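Side-chain contacts in delta-1-pyrroline-5-carboxylate dehydrogenase, mitochondrial (Mus musculus, PDB 4E3X), which oxidises L-glutamate gamma-semialdehyde to glutamate with NAD+, the second step of proline breakdown in mitochondria: residues Gln79-Pro84 and Lys90-Cys95; Lys55-Gln60 and Leu144-Val149. One frame throughout, in Å; residues are numbered along the deposited sequence.

How the contacts relate
The two contacts sit side by side, their centres about 12 Å apart and on the same side of the chain's centre. Contact 2 pairs the loop after helix 45-55 with helix 140-151; both strands of contact 1, 78-83 and 89-95, come between its two segments along the chain. The order is thus 55-60, 79-84, 90-95, 144-149. V149 belongs to both neighbourhoods: its carbonyl O accepts a probable hydrogen bond from S83 OG, 2.8 Å away, and its CG1 packs on V91 CG1. The hairpin of a four-stranded mixed sheet thus also touches a helix on which L57 of the loop after helix 45-55 packs, uniting early parts of the aldehyde dehydrogenase chain.

Contact 1: residues Gln79-Pro84 and Lys90-Cys95; sequences QYQLSP and KVAKFC
Backbone bonds between Q79 and F94 open the antiparallel pairing: Q79 N reaches F94 O at 2.8 Å, and F94 N returns to Q79 O. Q81 N then bonds to A92 O, while Q81 O receives V91 N at 2.8 Å and, weakly, A92 N, the mark of a classic beta bulge. Two CH-pi contacts lie on opposite sheet faces. Q79 CB sits over the F94 ring, 3.7 Å from its centroid; chi1 of 65° sets F94 CG between its backbone N and carbonyl carbon and brings the ring under Q79. Replacing F94 with an alanine is likely to strip Q79 CB of its ring partner and open a gap beside I64 and M239. On the other face K90 CD lies over the Y80 ring, and K93 runs alongside Y80, its CD 3.4 Å from Y80 OH. V91 CG2 packs against the Q81 side-chain amide, 3.5 Å from Q81 CD. Outside the hairpin, Q81 OE1 bonds to L240 N and Q81 NE2 to G150 O. This is a bulged beta hairpin, its strand 89-95 flanked by strand 62-68 in a mixed sheet.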
ATOM      1  N   GLN B  79       7.138 -14.709  32.434  1.00  8.90           N
ATOM      2  CA  GLN B  79       5.696 -14.612  32.252  1.00 10.04           C
ATOM      3  C   GLN B  79       5.119 -16.014  32.079  1.00  9.45           C
ATOM      4  O   GLN B  79       5.831 -16.933  31.672  1.00  9.77           O
ATOM      5  CB  GLN B  79       5.385 -13.777  31.004  1.00 10.90           C
ATOM      6  CG  GLN B  79       5.923 -12.351  31.035  1.00 12.45           C
ATOM      7  CD  GLN B  79       5.138 -11.454  31.971  1.00 14.00           C
ATOM      8  OE1 GLN B  79       3.928 -11.612  32.126  1.00 15.91           O
ATOM      9  NE2 GLN B  79       5.825 -10.505  32.602  1.00 14.21           N
ATOM     10  N   TYR B  80       3.837 -16.176  32.392  1.00  9.61           N
ATOM     11  CA  TYR B  80       3.175 -17.459  32.190  1.00 10.23           C
ATOM     12  C   TYR B  80       1.943 -17.313  31.325  1.00  9.48           C
ATOM     13  O   TYR B  80       1.207 -16.334  31.437  1.00 12.03           O
ATOM     14  CB  TYR B  80       2.758 -18.089  33.516  1.00 11.87           C
ATOM     15  CG  TYR B  80       3.922 -18.479  34.377  1.00 13.96           C
ATOM     16  CD1 TYR B  80       4.405 -17.617  35.347  1.00 16.32           C
ATOM     17  CD2 TYR B  80       4.557 -19.704  34.210  1.00 14.13           C
ATOM     18  CE1 TYR B  80       5.485 -17.968  36.142  1.00 17.69           C
ATOM     19  CE2 TYR B  80       5.629 -20.069  35.005  1.00 16.23           C
ATOM     20  CZ  TYR B  80       6.093 -19.197  35.962  1.00 17.80           C
ATOM     21  OH  TYR B  80       7.169 -19.560  36.742  1.00 20.41           O
ATOM     22  N   GLN B  81       1.732 -18.305  30.466  1.00  7.92           N
ATOM     23  CA  GLN B  81       0.492 -18.455  29.720  1.00  7.83           C
ATOM     24  C   GLN B  81      -0.353 -19.491  30.457  1.00  7.05           C
ATOM     25  O   GLN B  81       0.148 -20.567  30.813  1.00  8.52           O
ATOM     26  CB  GLN B  81       0.778 -18.929  28.297  1.00  7.92           C
ATOM     27  CG  GLN B  81      -0.464 -19.076  27.449  1.00  7.62           C
ATOM     28  CD  GLN B  81      -0.183 -19.773  26.137  1.00  7.33           C
ATOM     29  OE1 GLN B  81       0.961 -20.161  25.860  1.00  8.04           O
ATOM     30  NE2 GLN B  81      -1.220 -19.958  25.325  1.00  7.52           N
ATOM     31  N   LEU B  82      -1.616 -19.153  30.703  1.00  7.83           N
ATOM     32  CA  LEU B  82      -2.528 -20.023  31.442  1.00  8.99           C
ATOM     33  C   LEU B  82      -3.545 -20.669  30.503  1.00  9.08           C
ATOM     34  O   LEU B  82      -3.922 -20.082  29.494  1.00 11.46           O
ATOM     35  CB  LEU B  82      -3.271 -19.214  32.506  1.00 10.76           C
ATOM     36  CG  LEU B  82      -2.417 -18.306  33.394  1.00 10.98           C
ATOM     37  CD1 LEU B  82      -3.308 -17.581  34.399  1.00 13.01           C
ATOM     38  CD2 LEU B  82      -1.303 -19.096  34.097  1.00 11.49           C
ATOM     39  N   SER B  83      -4.002 -21.871  30.834  1.00  9.36           N
ATOM     40  CA  SER B  83      -5.076 -22.492  30.073  1.00  9.02           C
ATOM     41  C   SER B  83      -6.388 -21.792  30.431  1.00  8.68           C
ATOM     42  O   SER B  83      -6.770 -21.769  31.596  1.00 10.33           O
ATOM     43  CB  SER B  83      -5.161 -23.982  30.403  1.00  8.97           C
ATOM     44  OG  SER B  83      -6.151 -24.620  29.613  1.00  9.46           O
ATOM     45  N   PRO B  84      -7.085 -21.216  29.439  1.00  8.43           N
ATOM     46  CA  PRO B  84      -8.247 -20.382  29.779  1.00  9.29           C
ATOM     47  C   PRO B  84      -9.347 -21.106  30.567  1.00  9.87           C
ATOM     48  O   PRO B  84     -10.022 -20.476  31.392  1.00 10.17           O
ATOM     49  CB  PRO B  84      -8.771 -19.948  28.407  1.00  9.12           C
ATOM     50  CG  PRO B  84      -7.541 -19.898  27.570  1.00  9.19           C
ATOM     51  CD  PRO B  84      -6.703 -21.071  28.024  1.00  8.58           C
ATOM     52  N   LYS B  90      -0.477 -23.701  34.113  1.00 10.72           N
ATOM     53  CA  LYS B  90       0.441 -22.842  33.386  1.00 10.06           C
ATOM     54  C   LYS B  90       0.964 -23.642  32.206  1.00  8.74           C
ATOM     55  O   LYS B  90       1.759 -24.562  32.384  1.00 10.11           O
ATOM     56  CB  LYS B  90       1.592 -22.414  34.294  1.00 12.12           C
ATOM     57  CG  LYS B  90       1.152 -21.520  35.439  1.00 14.26           C
ATOM     58  CD  LYS B  90       2.263 -21.344  36.461  1.00 16.65           C
ATOM     59  CE  LYS B  90       1.902 -20.301  37.501  1.00 19.21           C
ATOM     60  NZ  LYS B  90       0.732 -20.717  38.316  1.00 20.91           N
ATOM     61  N   VAL B  91       0.501 -23.314  31.003  1.00  8.66           N
ATOM     62  CA  VAL B  91       0.866 -24.111  29.836  1.00  8.39           C
ATOM     63  C   VAL B  91       2.243 -23.755  29.295  1.00  8.26           C
ATOM     64  O   VAL B  91       2.895 -24.566  28.634  1.00  8.01           O
ATOM     65  CB  VAL B  91      -0.204 -24.041  28.718  1.00  8.09           C
ATOM     66  CG1 VAL B  91      -1.588 -24.333  29.292  1.00  9.75           C
ATOM     67  CG2 VAL B  91      -0.179 -22.686  28.011  1.00  8.20           C
ATOM     68  N   ALA B  92       2.691 -22.540  29.586  1.00  7.97           N
ATOM     69  CA  ALA B  92       4.013 -22.111  29.156  1.00  8.15           C
ATOM     70  C   ALA B  92       4.586 -21.107  30.137  1.00  7.47           C
ATOM     71  O   ALA B  92       3.843 -20.320  30.744  1.00  8.94           O
ATOM     72  CB  ALA B  92       3.973 -21.518  27.740  1.00  9.24           C
ATOM     73  N   LYS B  93       5.907 -21.163  30.290  1.00  7.84           N
ATOM     74  CA  LYS B  93       6.682 -20.153  30.992  1.00  8.10           C
ATOM     75  C   LYS B  93       7.576 -19.533  29.941  1.00  7.96           C
ATOM     76  O   LYS B  93       8.319 -20.237  29.264  1.00 10.03           O
ATOM     77  CB  LYS B  93       7.537 -20.793  32.085  1.00 10.54           C
ATOM     78  CG  LYS B  93       8.372 -19.777  32.854  1.00 13.55           C
ATOM     79  CD  LYS B  93       9.051 -20.368  34.075  1.00 19.12           C
ATOM     80  CE  LYS B  93      10.216 -21.238  33.696  1.00 21.47           C
ATOM     81  NZ  LYS B  93      10.988 -21.655  34.908  1.00 21.69           N
ATOM     82  N   PHE B  94       7.485 -18.220  29.775  1.00  7.17           N
ATOM     83  CA  PHE B  94       8.272 -17.546  28.753  1.00  7.70           C
ATOM     84  C   PHE B  94       8.846 -16.282  29.361  1.00  7.65           C
ATOM     85  O   PHE B  94       8.738 -16.077  30.565  1.00  9.18           O
ATOM     86  CB  PHE B  94       7.448 -17.306  27.467  1.00  7.75           C
ATOM     87  CG  PHE B  94       6.282 -16.361  27.629  1.00  8.13           C
ATOM     88  CD1 PHE B  94       6.393 -15.040  27.223  1.00  8.39           C
ATOM     89  CD2 PHE B  94       5.062 -16.800  28.135  1.00  8.88           C
ATOM     90  CE1 PHE B  94       5.328 -14.165  27.343  1.00  8.76           C
ATOM     91  CE2 PHE B  94       3.982 -15.929  28.263  1.00  9.37           C
ATOM     92  CZ  PHE B  94       4.115 -14.608  27.859  1.00  8.89           C
ATOM     93  N   CYS B  95       9.482 -15.451  28.551  1.00  8.35           N
ATOM     94  CA  CYS B  95       9.997 -14.200  29.077  1.00  9.15           C
ATOM     95  C   CYS B  95       9.858 -13.079  28.068  1.00  8.38           C
ATOM     96  O   CYS B  95       9.780 -13.305  26.863  1.00 10.19           O
ATOM     97  CB  CYS B  95      11.459 -14.337  29.516  1.00 10.62           C
ATOM     98  SG  CYS B  95      12.629 -14.674  28.183  1.00 12.13           S
TER

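Contact 2: residues Lys55-Gln60 and Leu144-Val149; sequences KDLKGQ and LAKTMV
L57 meets A145, K146 and V149 in a loop-on-helix packing contact: one leucine at the start of a type II beta turn, L57 to Q60, lies against helix 140-151. Most of the buried surface belongs to L57, whose CB points toward the helix. With CG anti to its carbonyl carbon (chi1 -68°) and chi2 extended at 178°, the chain carries CD1 out to the helix backbone, where this one methyl does nearly all the touching. The turn behind it is closed by Q60 N bonding to L57 O at 3.0 Å, so the same residue supplies both the turn's first carbonyl and the apolar contact.

K146 gives the helix's share on one flank. Its side chain crosses that of L57 at about a right angle, and its CG lies 3.9 Å from L57 CD1, with CD2 the next branch near it. Beyond CG the lysine runs fully extended, taking NZ away from the leucine to a salt bridge with E142 one turn earlier; the side chain also touches L240, A241 and A244 of helix 239-251.

V149, one turn after A145, adds a second apolar wall. Its CG2 stands 4.0 Å from L57 CD1, and both V149 and A145 also touch L54 of helix 45-55, which extends this apolar patch back along the chain. No hydrogen bond joins the two segments; what passes between them is packing by L57.

A145 meets the same methyl with both side chain and backbone: L57 CD1 is 3.7 Å from A145 CB and only 3.4 Å from A145 O, the carbonyl oxygen already bonded to V149 N.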
ATOM      1  N   LYS B  55      -3.332 -35.270  25.538  1.00 13.93           N
ATOM      2  CA  LYS B  55      -2.743 -35.970  26.667  1.00 15.76           C
ATOM      3  C   LYS B  55      -1.286 -35.538  26.871  1.00 15.62           C
ATOM      4  O   LYS B  55      -0.833 -35.415  28.005  1.00 17.12           O
ATOM      5  CB  LYS B  55      -2.834 -37.478  26.451  1.00 16.12           C
ATOM      6  N   ASP B  56      -0.570 -35.288  25.772  1.00 15.38           N
ATOM      7  CA  ASP B  56       0.832 -34.857  25.830  1.00 16.34           C
ATOM      8  C   ASP B  56       1.013 -33.492  26.497  1.00 15.55           C
ATOM      9  O   ASP B  56       2.129 -33.129  26.864  1.00 16.24           O
ATOM     10  CB  ASP B  56       1.446 -34.784  24.425  1.00 19.39           C
ATOM     11  CG  ASP B  56       1.709 -36.146  23.816  1.00 22.15           C
ATOM     12  OD1 ASP B  56       1.823 -37.134  24.571  1.00 22.48           O
ATOM     13  OD2 ASP B  56       1.819 -36.219  22.569  1.00 23.64           O
ATOM     14  N   LEU B  57      -0.072 -32.732  26.629  1.00 13.45           N
ATOM     15  CA  LEU B  57      -0.006 -31.376  27.175  1.00 12.21           C
ATOM     16  C   LEU B  57      -0.522 -31.306  28.602  1.00 12.90           C
ATOM     17  O   LEU B  57      -0.277 -30.331  29.319  1.00 12.54           O
ATOM     18  CB  LEU B  57      -0.812 -30.406  26.313  1.00 11.73           C
ATOM     19  CG  LEU B  57      -0.268 -30.130  24.916  1.00 11.95           C
ATOM     20  CD1 LEU B  57      -1.194 -29.193  24.169  1.00 12.28           C
ATOM     21  CD2 LEU B  57       1.113 -29.519  25.002  1.00 12.24           C
ATOM     22  N   LYS B  58      -1.254 -32.338  29.002  1.00 14.79           N
ATOM     23  CA  LYS B  58      -1.855 -32.373  30.322  1.00 16.37           C
ATOM     24  C   LYS B  58      -0.777 -32.325  31.396  1.00 15.42           C
ATOM     25  O   LYS B  58       0.149 -33.135  31.400  1.00 16.78           O
ATOM     26  CB  LYS B  58      -2.719 -33.625  30.477  1.00 18.29           C
ATOM     27  N   GLY B  59      -0.891 -31.356  32.294  1.00 14.53           N
ATOM     28  CA  GLY B  59       0.073 -31.204  33.365  1.00 13.63           C
ATOM     29  C   GLY B  59       1.439 -30.688  32.939  1.00 11.07           C
ATOM     30  O   GLY B  59       2.345 -30.622  33.763  1.00 11.80           O
ATOM     31  N   GLN B  60       1.591 -30.288  31.679  1.00 10.14           N
ATOM     32  CA  GLN B  60       2.889 -29.830  31.188  1.00 10.47           C
ATOM     33  C   GLN B  60       3.003 -28.316  31.098  1.00  8.89           C
ATOM     34  O   GLN B  60       2.050 -27.634  30.713  1.00  9.82           O
ATOM     35  CB  GLN B  60       3.168 -30.406  29.799  1.00 10.77           C
ATOM     36  CG  GLN B  60       2.968 -31.915  29.689  1.00 11.93           C
ATOM     37  CD  GLN B  60       4.090 -32.719  30.325  1.00 12.92           C
ATOM     38  OE1 GLN B  60       5.125 -32.173  30.724  1.00 12.68           O
ATOM     39  NE2 GLN B  60       3.889 -34.030  30.418  1.00 14.36           N
ATOM     40  N   LEU B 144      -2.915 -28.206  16.829  1.00  8.32           N
ATOM     41  CA  LEU B 144      -4.305 -28.167  17.269  1.00  8.65           C
ATOM     42  C   LEU B 144      -4.391 -28.208  18.796  1.00  7.74           C
ATOM     43  O   LEU B 144      -5.079 -27.392  19.409  1.00  8.74           O
ATOM     44  CB  LEU B 144      -5.099 -29.323  16.657  1.00 10.03           C
ATOM     45  CG  LEU B 144      -5.828 -29.041  15.341  1.00 14.03           C
ATOM     46  CD1 LEU B 144      -4.937 -28.406  14.299  1.00 16.22           C
ATOM     47  CD2 LEU B 144      -6.429 -30.335  14.817  1.00 14.72           C
ATOM     48  N   ALA B 145      -3.701 -29.171  19.401  1.00  7.60           N
ATOM     49  CA  ALA B 145      -3.780 -29.368  20.841  1.00  8.54           C
ATOM     50  C   ALA B 145      -3.273 -28.143  21.589  1.00  8.14           C
ATOM     51  O   ALA B 145      -3.855 -27.738  22.603  1.00  8.42           O
ATOM     52  CB  ALA B 145      -2.999 -30.613  21.255  1.00  9.56           C
ATOM     53  N   LYS B 146      -2.197 -27.543  21.080  1.00  8.20           N
ATOM     54  CA  LYS B 146      -1.617 -26.384  21.742  1.00  7.72           C
ATOM     55  C   LYS B 146      -2.538 -25.169  21.643  1.00  7.86           C
ATOM     56  O   LYS B 146      -2.580 -24.346  22.549  1.00  8.16           O
ATOM     57  CB  LYS B 146      -0.230 -26.081  21.172  1.00  7.81           C
ATOM     58  CG  LYS B 146       0.788 -27.129  21.593  1.00  8.04           C
ATOM     59  CD  LYS B 146       2.178 -26.892  21.023  1.00  8.11           C
ATOM     60  CE  LYS B 146       3.146 -27.912  21.587  1.00  9.22           C
ATOM     61  NZ  LYS B 146       4.520 -27.757  21.031  1.00  9.99           N
ATOM     62  N   THR B 147      -3.275 -25.071  20.544  1.00  7.36           N
ATOM     63  CA  THR B 147      -4.244 -24.000  20.369  1.00  7.36           C
ATOM     64  C   THR B 147      -5.474 -24.240  21.264  1.00  8.31           C
ATOM     65  O   THR B 147      -6.023 -23.311  21.865  1.00  9.03           O
ATOM     66  CB  THR B 147      -4.630 -23.875  18.880  1.00  7.71           C
ATOM     67  OG1 THR B 147      -3.452 -23.584  18.108  1.00  8.04           O
ATOM     68  CG2 THR B 147      -5.644 -22.769  18.659  1.00  9.65           C
ATOM     69  N   MET B 148      -5.901 -25.494  21.377  1.00  7.92           N
ATOM     70  CA  MET B 148      -7.005 -25.825  22.283  1.00  7.85           C
ATOM     71  C   MET B 148      -6.657 -25.528  23.732  1.00  7.99           C
ATOM     72  O   MET B 148      -7.399 -24.844  24.439  1.00  9.27           O
ATOM     73  CB  MET B 148      -7.381 -27.301  22.147  1.00  8.57           C
ATOM     74  CG  MET B 148      -7.998 -27.662  20.802  1.00  8.89           C
ATOM     75  SD  MET B 148      -8.423 -29.410  20.665  1.00  9.90           S
ATOM     76  CE  MET B 148      -9.667 -29.541  21.944  1.00 10.13           C
ATOM     77  N   VAL B 149      -5.529 -26.059  24.183  1.00  8.27           N
ATOM     78  CA  VAL B 149      -5.181 -25.962  25.593  1.00  9.49           C
ATOM     79  C   VAL B 149      -4.716 -24.563  25.979  1.00  9.20           C
ATOM     80  O   VAL B 149      -5.030 -24.078  27.064  1.00  9.75           O
ATOM     81  CB  VAL B 149      -4.142 -27.036  25.979  1.00 11.15           C
ATOM     82  CG1 VAL B 149      -3.604 -26.811  27.384  1.00 12.79           C
ATOM     83  CG2 VAL B 149      -4.751 -28.420  25.851  1.00 11.57           C
TER